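Long-range contacts in phospholipase C-beta (PLC-beta) (PDB 3QR0), which is a multidomain phospholipase C of the beta class, combining PH, EF-hand-like and C2 modules with a TIM barrel that holds a calcium ion: residues L360-C366 with V407-I413; F436-L441 with L462-I468; V648-I654 with H766-Y772; K686-K690 with D702-F708. One frame throughout, in Å; residues are numbered along the deposited sequence.

Interaction 1 of 4, residues L360-C366 with V407-I413; sequences LLTGCRC and VSDYPVI
R365 and Y410 make the central polar contact: NH1 of R365 gives a straight bond of 3.0 Å to Y410 O, lying in the guanidinium plane (163° at the hydrogen) and running nearly along the C=O axis. The flat group is clamped between two carbons. S408 CB sits 3.7 Å above its centre, and V412 CG2 lies over the opposite face nearer the rim, 3.3 Å from NH1. The chain bends twice to bring the group here, at chi2 (-70°) and chi3 (87°), which turns NE back onto G363 O at 3.0 Å. NH1 has a second acceptor in A404 O, so both the rotation and the tilt of the guanidinium are restrained. Beside it the backbones join, I413 N bonding to R365 O at 2.8 Å. Further out, G363 closes helix 354-361 in a Schellman motif, its CA packed 3.6 Å from V407 CG2. A water bridges the segments, donating to L360 O and accepting from V407 N. The contact thus illustrates how successive elements of a TIM barrel are joined: the end of helix 354-361 leads into strand 366-372, which runs parallel to strand 412-418, while helix 393-403 covers L360 and Y622 of strand 622-624 packs against R365.

Interaction 2 of 4, residues F436-L441 with L462-I468; sequences FGELLL and LRKKILI
K465 NZ reaches across to E438 O at 2.9 Å, approaching tilted from the carbonyl plane, and also donates to a water 2.7 Å away that in turn donates a hydrogen bond to L440 O. One ammonium group therefore serves two carbonyls of the same chain segment, E438 O directly and L440 O through the water. A bend at chi2 (-68°) carries the lysine past L439 O, so that its methylenes lie along the same backbone that its nitrogen grips. Next to it the main chains are bridged once, at L440 and I466: I466 N bonds to L439 O at 2.7 Å, and L441 N returns to I466 O at 3.0 Å in an almost linear bond. These bonds use the donor and acceptor of I466, whereas the flanking K465 and L467 pair with strand 412-418. The segment after helix 422-436 thus borders strand 466-469 of the TIM barrel.

Apolar groups flank the bridge. CD1 of I466 stands over one face of the F436 ring, off centre, in a CH-pi contact 3.9 Å from the centroid, and it also meets L439 CB. On the bridge's other flank, L441 CD2 touches L462 CD2 at 3.7 Å, crossing it at about a right angle, and lies alongside L467. L440 CD1 reaches I468 CG1.

The chemistry implies a division of labour: two backbone bonds set the register, apolar side chains, the F436 ring among them, pack on both flanks, and the lysine, probably charged, should be stabilised by the carbonyl oxygen and water it meets near the surface.

Interaction 3 of 4, residues V648-I654 with H766-Y772; sequences VAGTIEI and HIVAKDY
V648-I654 and H766-Y772 form an antiparallel pair in one sheet of the C2-type beta sandwich, their strand axes 4.7 Å apart. Two hydrogen-bonded pairs set the register. T651 N donates to K770 O at 2.9 Å and T651 O accepts from K770 N at 3.2 Å; two residues on, E653 and V768 exchange bonds of 2.9 Å in each direction. Between and on either side of them, residues of the non-hydrogen-bonded pairs turn their backbone polar groups the other way: G650, I652 and I654 bond to V711, F708 and F706 of strand 706-711. Strand 650-660 is thus bonded along both edges, between strands 706-711 and 761-771, and on the far side of the latter I767 bonds to G744. Beyond the last regular pair, A649 O accepts a nearly linear bond from Y772 N, 2.8 Å long, with the donor above the carbonyl plane.

Side chains divide between the two faces. I652 and I654 lie on one face with A769 and I767; CD1 of I652 meets A769 CB at 3.7 Å, and I654 runs side by side with I767. I652 and I654 pack on M675 and V673 of strand 669-676 in the second sheet. On the other face the aliphatic part of E653 lies beside V768, CB to CB. At the end of the pair, V648 CG1 touches the carboxylate carbon of D771, whose OD2 is bonded to S262 OG. The hydroxyl of T651 likewise has its hydrogen-bond partner outside the pair, K709 O. Its first torsion (-55°) sets OG1 beside the backbone N, and there it sits at the edge of the Y772 ring, in plane, 3.6 Å from CD1.

Interaction 4 of 4, residues K686-K690 with D702-F708; sequences KFKTK and DEKVFVF
An aromatic cluster within the C2-type beta sandwich joins F687, from strand 686-688 of one sheet, to F706 and F708 of strand 706-711 in the other. The strand segments face each other across the sandwich with axes 8.5 Å apart, too far for backbone pairing, and rings fill the interval. F687 and F706 slide past each other in opposite directions, their planes nearly parallel (26°) and displaced so that each ring mainly covers the other's CB. F687 CB stands 3.5 Å from the F706 centroid, and F706 CB stands 3.7 Å from that of F687, a reciprocal pair of CH-pi contacts. Packing is tight where F687 CD2 meets F706 CD2 at 3.2 Å. Toward F708 the geometry changes to a T-shaped stack: the F687 edge points at the F708 face, the planes standing at 75°. K686 CG lies over the remaining face of F687, and its NZ reaches V707 O through a water.

At the other end a salt bridge takes over. K690 folds back at chi3 and chi4, bringing NZ to E703 OE1 and also to Y701 O, while T689 CG2 packs on the glutamate's methylenes. The same carboxylate oxygen is gripped from opposite sides of its plane, by K690 NZ from one at 3.0 Å and by the backbone K690 N from the other, likewise at 3.0 Å.

The four contacts fall into two pairs. Interactions 1 and 2, with centres 12 Å apart, share the barrel sheet in which strands 412-418 and 466-469 are neighbours, and they probably bond directly, D409 O to K464 N at 2.7 Å. Interactions 3 and 4, centred 15 Å apart, meet in the C2 sandwich, where I652 O and F708 N approach to 2.7 Å; interaction 4 falls within the chain span between the two segments of interaction 3. The pairs do not touch: interactions 1 and 3 keep about 23 Å between nearest atoms. Interaction 1 lies outside the calcium site of N339, E368, D370 and E417, the C366 side chain being about 11 Å from the ion.

Interaction 1 of 4, residues L360-C366 with V407-I413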
# COMPACT_ATOMS: atom_id res chain seq x y z
N LEU A 360 -4.94 -10.69 -0.99
CA LEU A 360 -6.16 -10.09 -1.53
C LEU A 360 -6.58 -8.84 -0.75
O LEU A 360 -7.17 -7.92 -1.31
CB LEU A 360 -7.30 -11.12 -1.56
CG LEU A 360 -7.17 -12.18 -2.66
CD1 LEU A 360 -8.06 -13.38 -2.39
CD2 LEU A 360 -7.50 -11.57 -4.03
N LEU A 361 -6.24 -8.80 0.54
CA LEU A 361 -6.59 -7.68 1.40
C LEU A 361 -5.77 -6.42 1.14
O LEU A 361 -6.21 -5.32 1.46
CB LEU A 361 -6.48 -8.09 2.87
CG LEU A 361 -7.60 -9.04 3.31
CD1 LEU A 361 -7.24 -9.69 4.64
CD2 LEU A 361 -8.94 -8.31 3.39
N THR A 362 -4.59 -6.59 0.54
CA THR A 362 -3.81 -5.43 0.06
C THR A 362 -4.42 -4.81 -1.20
O THR A 362 -3.99 -3.74 -1.63
CB THR A 362 -2.37 -5.82 -0.31
OG1 THR A 362 -2.38 -6.61 -1.50
CG2 THR A 362 -1.70 -6.60 0.83
N GLY A 363 -5.39 -5.50 -1.80
CA GLY A 363 -5.97 -5.08 -3.06
C GLY A 363 -5.36 -5.78 -4.27
O GLY A 363 -5.78 -5.54 -5.40
N CYS A 364 -4.36 -6.63 -4.04
CA CYS A 364 -3.81 -7.47 -5.11
C CYS A 364 -4.94 -8.19 -5.86
O CYS A 364 -5.87 -8.70 -5.22
CB CYS A 364 -2.84 -8.50 -4.55
SG CYS A 364 -1.91 -9.38 -5.80
N ARG A 365 -4.86 -8.21 -7.19
CA ARG A 365 -5.93 -8.79 -8.03
C ARG A 365 -5.55 -10.08 -8.75
O ARG A 365 -6.42 -10.81 -9.21
CB ARG A 365 -6.41 -7.77 -9.07
CG ARG A 365 -6.98 -6.46 -8.49
CD ARG A 365 -8.33 -6.67 -7.80
NE ARG A 365 -8.14 -7.05 -6.41
CZ ARG A 365 -9.06 -7.58 -5.61
NH1 ARG A 365 -10.31 -7.80 -6.03
NH2 ARG A 365 -8.73 -7.88 -4.36
N CYS A 366 -4.26 -10.35 -8.89
CA CYS A 366 -3.80 -11.50 -9.66
C CYS A 366 -2.92 -12.38 -8.79
O CYS A 366 -1.92 -11.92 -8.24
CB CYS A 366 -3.05 -11.06 -10.92
SG CYS A 366 -2.52 -12.44 -12.00
N VAL A 407 -11.84 -5.62 -0.19
CA VAL A 407 -11.26 -4.28 -0.31
C VAL A 407 -11.39 -3.67 -1.70
O VAL A 407 -11.30 -2.45 -1.84
CB VAL A 407 -9.78 -4.23 0.13
CG1 VAL A 407 -9.59 -4.94 1.46
CG2 VAL A 407 -8.87 -4.81 -0.96
N SER A 408 -11.61 -4.50 -2.71
CA SER A 408 -11.81 -4.04 -4.08
C SER A 408 -12.94 -4.82 -4.74
O SER A 408 -13.03 -6.03 -4.57
CB SER A 408 -10.52 -4.24 -4.89
OG SER A 408 -10.73 -3.97 -6.27
N ASP A 409 -13.77 -4.12 -5.51
CA ASP A 409 -14.83 -4.74 -6.29
C ASP A 409 -14.35 -5.24 -7.65
O ASP A 409 -15.11 -5.88 -8.38
CB ASP A 409 -15.98 -3.75 -6.52
CG ASP A 409 -16.82 -3.52 -5.29
OD1 ASP A 409 -16.84 -4.38 -4.38
OD2 ASP A 409 -17.49 -2.46 -5.23
N TYR A 410 -13.10 -4.94 -8.01
CA TYR A 410 -12.63 -5.15 -9.38
C TYR A 410 -12.03 -6.55 -9.59
O TYR A 410 -11.61 -7.19 -8.63
CB TYR A 410 -11.73 -3.97 -9.80
CG TYR A 410 -12.61 -2.75 -10.03
CD1 TYR A 410 -13.22 -2.54 -11.25
CD2 TYR A 410 -12.92 -1.88 -8.98
CE1 TYR A 410 -14.08 -1.47 -11.46
CE2 TYR A 410 -13.78 -0.80 -9.18
CZ TYR A 410 -14.35 -0.60 -10.43
OH TYR A 410 -15.21 0.46 -10.66
N PRO A 411 -12.02 -7.05 -10.84
CA PRO A 411 -11.86 -8.49 -11.04
C PRO A 411 -10.53 -9.10 -10.58
O PRO A 411 -9.49 -8.43 -10.57
CB PRO A 411 -12.04 -8.68 -12.56
CG PRO A 411 -11.89 -7.32 -13.15
CD PRO A 411 -12.27 -6.33 -12.11
N VAL A 412 -10.60 -10.37 -10.22
CA VAL A 412 -9.44 -11.12 -9.78
C VAL A 412 -9.08 -12.11 -10.87
O VAL A 412 -9.95 -12.68 -11.52
CB VAL A 412 -9.72 -11.84 -8.44
CG1 VAL A 412 -8.68 -12.94 -8.16
CG2 VAL A 412 -9.77 -10.82 -7.31
N ILE A 413 -7.78 -12.29 -11.10
CA ILE A 413 -7.29 -13.26 -12.07
C ILE A 413 -6.47 -14.30 -11.31
O ILE A 413 -5.55 -13.96 -10.57
CB ILE A 413 -6.43 -12.59 -13.16
CG1 ILE A 413 -7.27 -11.58 -13.96
CG2 ILE A 413 -5.85 -13.64 -14.10
CD1 ILE A 413 -6.43 -10.56 -14.77
O HOH W 1 -9.92 -7.82 -0.94

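Interaction 2 of 4, residues F436-L441 with L462-I468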
# COMPACT_ATOMS: atom_id res chain seq x y z
N PHE A 436 -16.47 -20.63 -5.49
CA PHE A 436 -16.70 -19.30 -6.06
C PHE A 436 -18.14 -19.02 -6.44
O PHE A 436 -18.56 -17.86 -6.41
CB PHE A 436 -15.82 -19.08 -7.29
CG PHE A 436 -14.34 -19.23 -7.04
CD1 PHE A 436 -13.76 -18.79 -5.86
CD2 PHE A 436 -13.52 -19.79 -8.01
CE1 PHE A 436 -12.40 -18.92 -5.64
CE2 PHE A 436 -12.15 -19.93 -7.79
CZ PHE A 436 -11.59 -19.50 -6.61
N GLY A 437 -18.88 -20.05 -6.84
CA GLY A 437 -20.26 -19.89 -7.32
C GLY A 437 -20.39 -18.83 -8.40
O GLY A 437 -19.70 -18.89 -9.43
N GLU A 438 -21.25 -17.85 -8.15
CA GLU A 438 -21.54 -16.77 -9.10
C GLU A 438 -20.33 -15.90 -9.44
O GLU A 438 -20.28 -15.30 -10.52
CB GLU A 438 -22.64 -15.87 -8.53
CG GLU A 438 -23.26 -14.92 -9.55
CD GLU A 438 -24.33 -14.04 -8.96
OE1 GLU A 438 -24.07 -13.39 -7.93
OE2 GLU A 438 -25.44 -14.00 -9.53
N LEU A 439 -19.36 -15.82 -8.53
CA LEU A 439 -18.14 -15.03 -8.74
C LEU A 439 -17.32 -15.52 -9.94
O LEU A 439 -16.59 -14.74 -10.56
CB LEU A 439 -17.25 -15.05 -7.49
CG LEU A 439 -17.86 -14.60 -6.17
CD1 LEU A 439 -16.85 -14.78 -5.04
CD2 LEU A 439 -18.35 -13.16 -6.25
N LEU A 440 -17.41 -16.81 -10.24
CA LEU A 440 -16.61 -17.40 -11.30
C LEU A 440 -17.12 -16.99 -12.68
O LEU A 440 -18.29 -17.20 -13.01
CB LEU A 440 -16.63 -18.92 -11.18
CG LEU A 440 -15.71 -19.71 -12.11
CD1 LEU A 440 -14.26 -19.30 -11.91
CD2 LEU A 440 -15.90 -21.20 -11.87
N LEU A 441 -16.24 -16.39 -13.49
CA LEU A 441 -16.57 -16.05 -14.87
C LEU A 441 -16.26 -17.25 -15.75
O LEU A 441 -15.15 -17.39 -16.26
CB LEU A 441 -15.80 -14.81 -15.35
CG LEU A 441 -16.29 -14.27 -16.70
CD1 LEU A 441 -17.65 -13.57 -16.55
CD2 LEU A 441 -15.27 -13.32 -17.31
N LEU A 462 -16.52 -6.48 -15.35
CA LEU A 462 -16.18 -7.71 -14.65
C LEU A 462 -16.02 -7.54 -13.14
O LEU A 462 -15.35 -8.34 -12.50
CB LEU A 462 -14.91 -8.30 -15.26
CG LEU A 462 -15.01 -8.72 -16.73
CD1 LEU A 462 -13.69 -9.29 -17.21
CD2 LEU A 462 -16.13 -9.73 -16.93
N ARG A 463 -16.66 -6.53 -12.57
CA ARG A 463 -16.64 -6.34 -11.12
C ARG A 463 -17.18 -7.58 -10.43
O ARG A 463 -18.15 -8.19 -10.90
CB ARG A 463 -17.47 -5.12 -10.71
CG ARG A 463 -16.80 -3.79 -10.96
CD ARG A 463 -17.76 -2.66 -10.65
NE ARG A 463 -18.91 -2.72 -11.55
CZ ARG A 463 -20.10 -2.17 -11.30
NH1 ARG A 463 -20.33 -1.51 -10.18
NH2 ARG A 463 -21.07 -2.31 -12.20
N LYS A 464 -16.54 -7.95 -9.32
CA LYS A 464 -16.93 -9.11 -8.52
C LYS A 464 -16.86 -10.42 -9.31
O LYS A 464 -17.63 -11.34 -9.06
CB LYS A 464 -18.34 -8.92 -7.94
CG LYS A 464 -18.49 -7.66 -7.07
CD LYS A 464 -18.41 -7.98 -5.60
CE LYS A 464 -19.71 -8.59 -5.09
NZ LYS A 464 -19.47 -9.45 -3.89
N LYS A 465 -15.92 -10.50 -10.26
CA LYS A 465 -15.71 -11.73 -11.02
C LYS A 465 -14.27 -12.24 -10.87
O LYS A 465 -13.33 -11.45 -10.79
CB LYS A 465 -16.03 -11.53 -12.51
CG LYS A 465 -17.48 -11.13 -12.79
CD LYS A 465 -18.44 -12.26 -12.49
CE LYS A 465 -19.89 -11.84 -12.66
NZ LYS A 465 -20.79 -12.86 -12.08
N ILE A 466 -14.15 -13.56 -10.82
CA ILE A 466 -12.87 -14.25 -10.75
C ILE A 466 -12.63 -14.93 -12.09
O ILE A 466 -13.48 -15.70 -12.56
CB ILE A 466 -12.87 -15.31 -9.62
CG1 ILE A 466 -12.94 -14.63 -8.25
CG2 ILE A 466 -11.62 -16.21 -9.71
CD1 ILE A 466 -13.42 -15.54 -7.14
N LEU A 467 -11.51 -14.60 -12.72
CA LEU A 467 -11.14 -15.18 -14.01
C LEU A 467 -10.05 -16.22 -13.82
O LEU A 467 -9.15 -16.05 -12.99
CB LEU A 467 -10.67 -14.10 -14.99
CG LEU A 467 -11.78 -13.23 -15.56
CD1 LEU A 467 -12.12 -12.12 -14.59
CD2 LEU A 467 -11.38 -12.65 -16.92
N ILE A 468 -10.15 -17.30 -14.59
CA ILE A 468 -9.19 -18.39 -14.52
C ILE A 468 -8.25 -18.33 -15.70
O ILE A 468 -8.68 -18.38 -16.85
CB ILE A 468 -9.88 -19.77 -14.55
CG1 ILE A 468 -10.96 -19.87 -13.46
CG2 ILE A 468 -8.84 -20.88 -14.37
CD1 ILE A 468 -10.44 -19.65 -12.06
O HOH W 2 -19.96 -15.10 -13.44
O HOH W 3 -12.36 -17.37 -16.44

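Interaction 3 of 4, residues V648-I654 with H766-Y772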
# COMPACT_ATOMS: atom_id res chain seq x y z
N VAL A 648 4.90 16.15 -21.58
CA VAL A 648 5.74 17.21 -21.06
C VAL A 648 6.69 16.64 -20.01
O VAL A 648 6.26 16.01 -19.03
CB VAL A 648 4.92 18.37 -20.47
CG1 VAL A 648 5.84 19.49 -19.98
CG2 VAL A 648 3.96 18.92 -21.53
N ALA A 649 7.99 16.85 -20.23
CA ALA A 649 9.02 16.42 -19.30
C ALA A 649 8.95 17.30 -18.06
O ALA A 649 8.47 18.43 -18.11
CB ALA A 649 10.40 16.51 -19.95
N GLY A 650 9.45 16.76 -16.94
CA GLY A 650 9.34 17.43 -15.65
C GLY A 650 10.68 17.64 -14.97
O GLY A 650 11.70 17.09 -15.39
N THR A 651 10.66 18.49 -13.95
CA THR A 651 11.78 18.64 -13.02
C THR A 651 11.20 18.46 -11.63
O THR A 651 10.10 18.95 -11.34
CB THR A 651 12.44 20.04 -13.14
OG1 THR A 651 12.83 20.26 -14.50
CG2 THR A 651 13.68 20.13 -12.26
N ILE A 652 11.94 17.73 -10.79
CA ILE A 652 11.56 17.50 -9.41
C ILE A 652 12.74 17.87 -8.53
O ILE A 652 13.87 17.47 -8.80
CB ILE A 652 11.20 16.02 -9.15
CG1 ILE A 652 9.98 15.58 -9.95
CG2 ILE A 652 10.99 15.79 -7.65
CD1 ILE A 652 8.65 16.12 -9.43
N GLU A 653 12.48 18.66 -7.49
CA GLU A 653 13.49 18.98 -6.49
C GLU A 653 12.94 18.64 -5.12
O GLU A 653 11.79 18.97 -4.81
CB GLU A 653 13.91 20.45 -6.57
CG GLU A 653 14.25 20.91 -7.99
CD GLU A 653 14.81 22.32 -8.07
OE1 GLU A 653 14.88 23.01 -7.03
OE2 GLU A 653 15.17 22.74 -9.20
N ILE A 654 13.73 17.95 -4.31
CA ILE A 654 13.30 17.54 -2.99
C ILE A 654 14.33 17.99 -1.98
O ILE A 654 15.48 17.54 -2.01
CB ILE A 654 13.13 16.00 -2.89
CG1 ILE A 654 12.23 15.46 -4.00
CG2 ILE A 654 12.59 15.61 -1.51
CD1 ILE A 654 10.78 15.87 -3.90
N HIS A 766 10.56 20.34 1.38
CA HIS A 766 10.07 21.24 0.34
C HIS A 766 10.21 20.55 -1.02
O HIS A 766 11.25 19.97 -1.33
CB HIS A 766 10.82 22.57 0.31
CG HIS A 766 10.24 23.56 -0.65
ND1 HIS A 766 10.62 23.63 -1.97
CD2 HIS A 766 9.29 24.51 -0.48
CE1 HIS A 766 9.94 24.59 -2.57
NE2 HIS A 766 9.12 25.14 -1.69
N ILE A 767 9.15 20.63 -1.81
CA ILE A 767 9.07 19.93 -3.08
C ILE A 767 8.85 20.93 -4.20
O ILE A 767 7.91 21.73 -4.16
CB ILE A 767 7.90 18.92 -3.08
CG1 ILE A 767 8.09 17.89 -1.97
CG2 ILE A 767 7.78 18.23 -4.46
CD1 ILE A 767 6.92 16.94 -1.81
N VAL A 768 9.73 20.91 -5.20
CA VAL A 768 9.48 21.62 -6.44
C VAL A 768 9.05 20.58 -7.47
O VAL A 768 9.70 19.54 -7.61
CB VAL A 768 10.73 22.35 -6.94
CG1 VAL A 768 10.53 22.82 -8.38
CG2 VAL A 768 11.05 23.53 -6.03
N ALA A 769 7.93 20.85 -8.14
CA ALA A 769 7.46 20.02 -9.25
C ALA A 769 6.90 20.93 -10.32
O ALA A 769 5.94 21.67 -10.08
CB ALA A 769 6.40 19.03 -8.78
N LYS A 770 7.51 20.89 -11.49
CA LYS A 770 7.14 21.77 -12.58
C LYS A 770 7.58 21.18 -13.90
O LYS A 770 8.33 20.19 -13.93
CB LYS A 770 7.79 23.14 -12.39
CG LYS A 770 9.31 23.10 -12.29
CD LYS A 770 9.88 24.50 -12.14
CE LYS A 770 11.39 24.46 -11.96
NZ LYS A 770 11.91 25.77 -11.48
N ASP A 771 7.12 21.79 -14.98
CA ASP A 771 7.49 21.37 -16.31
C ASP A 771 8.97 21.68 -16.54
O ASP A 771 9.48 22.70 -16.06
CB ASP A 771 6.62 22.06 -17.36
CG ASP A 771 5.15 21.67 -17.24
OD1 ASP A 771 4.84 20.72 -16.49
OD2 ASP A 771 4.31 22.32 -17.90
N TYR A 772 9.64 20.77 -17.25
CA TYR A 772 11.06 20.89 -17.54
C TYR A 772 11.31 22.07 -18.49
O TYR A 772 10.85 22.06 -19.63
CB TYR A 772 11.58 19.59 -18.16
CG TYR A 772 12.99 19.67 -18.68
CD1 TYR A 772 14.07 19.84 -17.80
CD2 TYR A 772 13.27 19.57 -20.04
CE1 TYR A 772 15.37 19.92 -18.28
CE2 TYR A 772 14.56 19.64 -20.52
CZ TYR A 772 15.61 19.81 -19.64
OH TYR A 772 16.89 19.88 -20.11

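Interaction 4 of 4, residues K686-K690 with D702-F708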
# COMPACT_ATOMS: atom_id res chain seq x y z
N LYS A 686 21.95 7.79 -4.85
CA LYS A 686 22.59 9.05 -5.23
C LYS A 686 22.46 10.11 -4.14
O LYS A 686 23.42 10.83 -3.87
CB LYS A 686 22.00 9.58 -6.54
CG LYS A 686 22.66 10.85 -7.07
CD LYS A 686 22.00 11.33 -8.36
CE LYS A 686 22.76 12.51 -8.96
NZ LYS A 686 22.35 12.77 -10.38
N PHE A 687 21.29 10.19 -3.51
CA PHE A 687 20.95 11.27 -2.59
C PHE A 687 20.75 10.78 -1.15
O PHE A 687 19.85 9.99 -0.87
CB PHE A 687 19.67 11.96 -3.04
CG PHE A 687 19.79 12.68 -4.36
CD1 PHE A 687 18.92 12.40 -5.39
CD2 PHE A 687 20.78 13.65 -4.55
CE1 PHE A 687 19.02 13.08 -6.61
CE2 PHE A 687 20.88 14.32 -5.76
CZ PHE A 687 20.01 14.03 -6.79
N LYS A 688 21.58 11.29 -0.25
CA LYS A 688 21.53 10.91 1.16
C LYS A 688 21.85 12.13 2.02
O LYS A 688 22.82 12.82 1.75
CB LYS A 688 22.55 9.80 1.42
CG LYS A 688 22.64 9.33 2.86
CD LYS A 688 23.64 8.19 2.98
CE LYS A 688 24.11 8.00 4.41
NZ LYS A 688 24.98 6.80 4.53
N THR A 689 21.04 12.38 3.05
CA THR A 689 21.28 13.51 3.95
C THR A 689 22.45 13.22 4.88
O THR A 689 22.90 12.09 4.99
CB THR A 689 20.07 13.81 4.86
OG1 THR A 689 19.82 12.70 5.72
CG2 THR A 689 18.83 14.12 4.02
N LYS A 690 22.91 14.27 5.56
CA LYS A 690 23.77 14.11 6.71
C LYS A 690 23.06 13.29 7.79
O LYS A 690 21.83 13.18 7.80
CB LYS A 690 24.19 15.47 7.27
CG LYS A 690 23.04 16.31 7.86
CD LYS A 690 23.54 17.64 8.44
CE LYS A 690 23.94 18.64 7.35
NZ LYS A 690 22.80 18.99 6.45
N ASP A 702 18.23 19.95 7.48
CA ASP A 702 18.50 21.16 6.71
C ASP A 702 19.46 20.85 5.56
O ASP A 702 20.53 21.45 5.43
CB ASP A 702 19.07 22.25 7.63
CG ASP A 702 19.18 23.59 6.94
OD1 ASP A 702 18.37 23.88 6.03
OD2 ASP A 702 20.08 24.37 7.31
N GLU A 703 19.08 19.88 4.74
CA GLU A 703 19.95 19.38 3.69
C GLU A 703 19.80 20.21 2.43
O GLU A 703 18.70 20.67 2.11
CB GLU A 703 19.62 17.92 3.38
CG GLU A 703 20.68 17.19 2.54
CD GLU A 703 22.01 17.04 3.26
OE1 GLU A 703 22.02 16.89 4.50
OE2 GLU A 703 23.06 17.06 2.57
N LYS A 704 20.91 20.40 1.72
CA LYS A 704 20.87 21.02 0.40
C LYS A 704 19.93 20.22 -0.50
O LYS A 704 19.87 18.99 -0.41
CB LYS A 704 22.29 21.06 -0.20
CG LYS A 704 22.37 21.61 -1.63
CD LYS A 704 21.92 23.07 -1.72
CE LYS A 704 21.86 23.57 -3.16
NZ LYS A 704 21.04 24.82 -3.27
N VAL A 705 19.19 20.92 -1.36
CA VAL A 705 18.17 20.29 -2.19
C VAL A 705 18.73 19.19 -3.10
O VAL A 705 19.84 19.30 -3.62
CB VAL A 705 17.43 21.35 -3.05
CG1 VAL A 705 18.39 22.04 -4.02
CG2 VAL A 705 16.27 20.71 -3.79
N PHE A 706 17.95 18.12 -3.25
CA PHE A 706 18.24 17.05 -4.20
C PHE A 706 17.48 17.36 -5.49
O PHE A 706 16.26 17.48 -5.48
CB PHE A 706 17.77 15.69 -3.66
CG PHE A 706 18.38 15.28 -2.35
CD1 PHE A 706 17.61 14.64 -1.38
CD2 PHE A 706 19.73 15.48 -2.08
CE1 PHE A 706 18.16 14.23 -0.17
CE2 PHE A 706 20.29 15.07 -0.88
CZ PHE A 706 19.51 14.45 0.08
N VAL A 707 18.20 17.46 -6.60
CA VAL A 707 17.61 17.87 -7.88
C VAL A 707 17.52 16.72 -8.87
O VAL A 707 18.53 16.09 -9.18
CB VAL A 707 18.44 19.00 -8.52
CG1 VAL A 707 17.83 19.43 -9.86
CG2 VAL A 707 18.56 20.20 -7.57
N PHE A 708 16.32 16.45 -9.35
CA PHE A 708 16.11 15.54 -10.48
C PHE A 708 15.82 16.41 -11.70
O PHE A 708 14.67 16.71 -12.00
CB PHE A 708 14.95 14.58 -10.21
CG PHE A 708 15.13 13.74 -8.98
CD1 PHE A 708 14.75 14.22 -7.73
CD2 PHE A 708 15.67 12.46 -9.06
CE1 PHE A 708 14.92 13.45 -6.59
CE2 PHE A 708 15.84 11.68 -7.92
CZ PHE A 708 15.46 12.18 -6.68
O HOH W 4 19.30 13.55 -10.39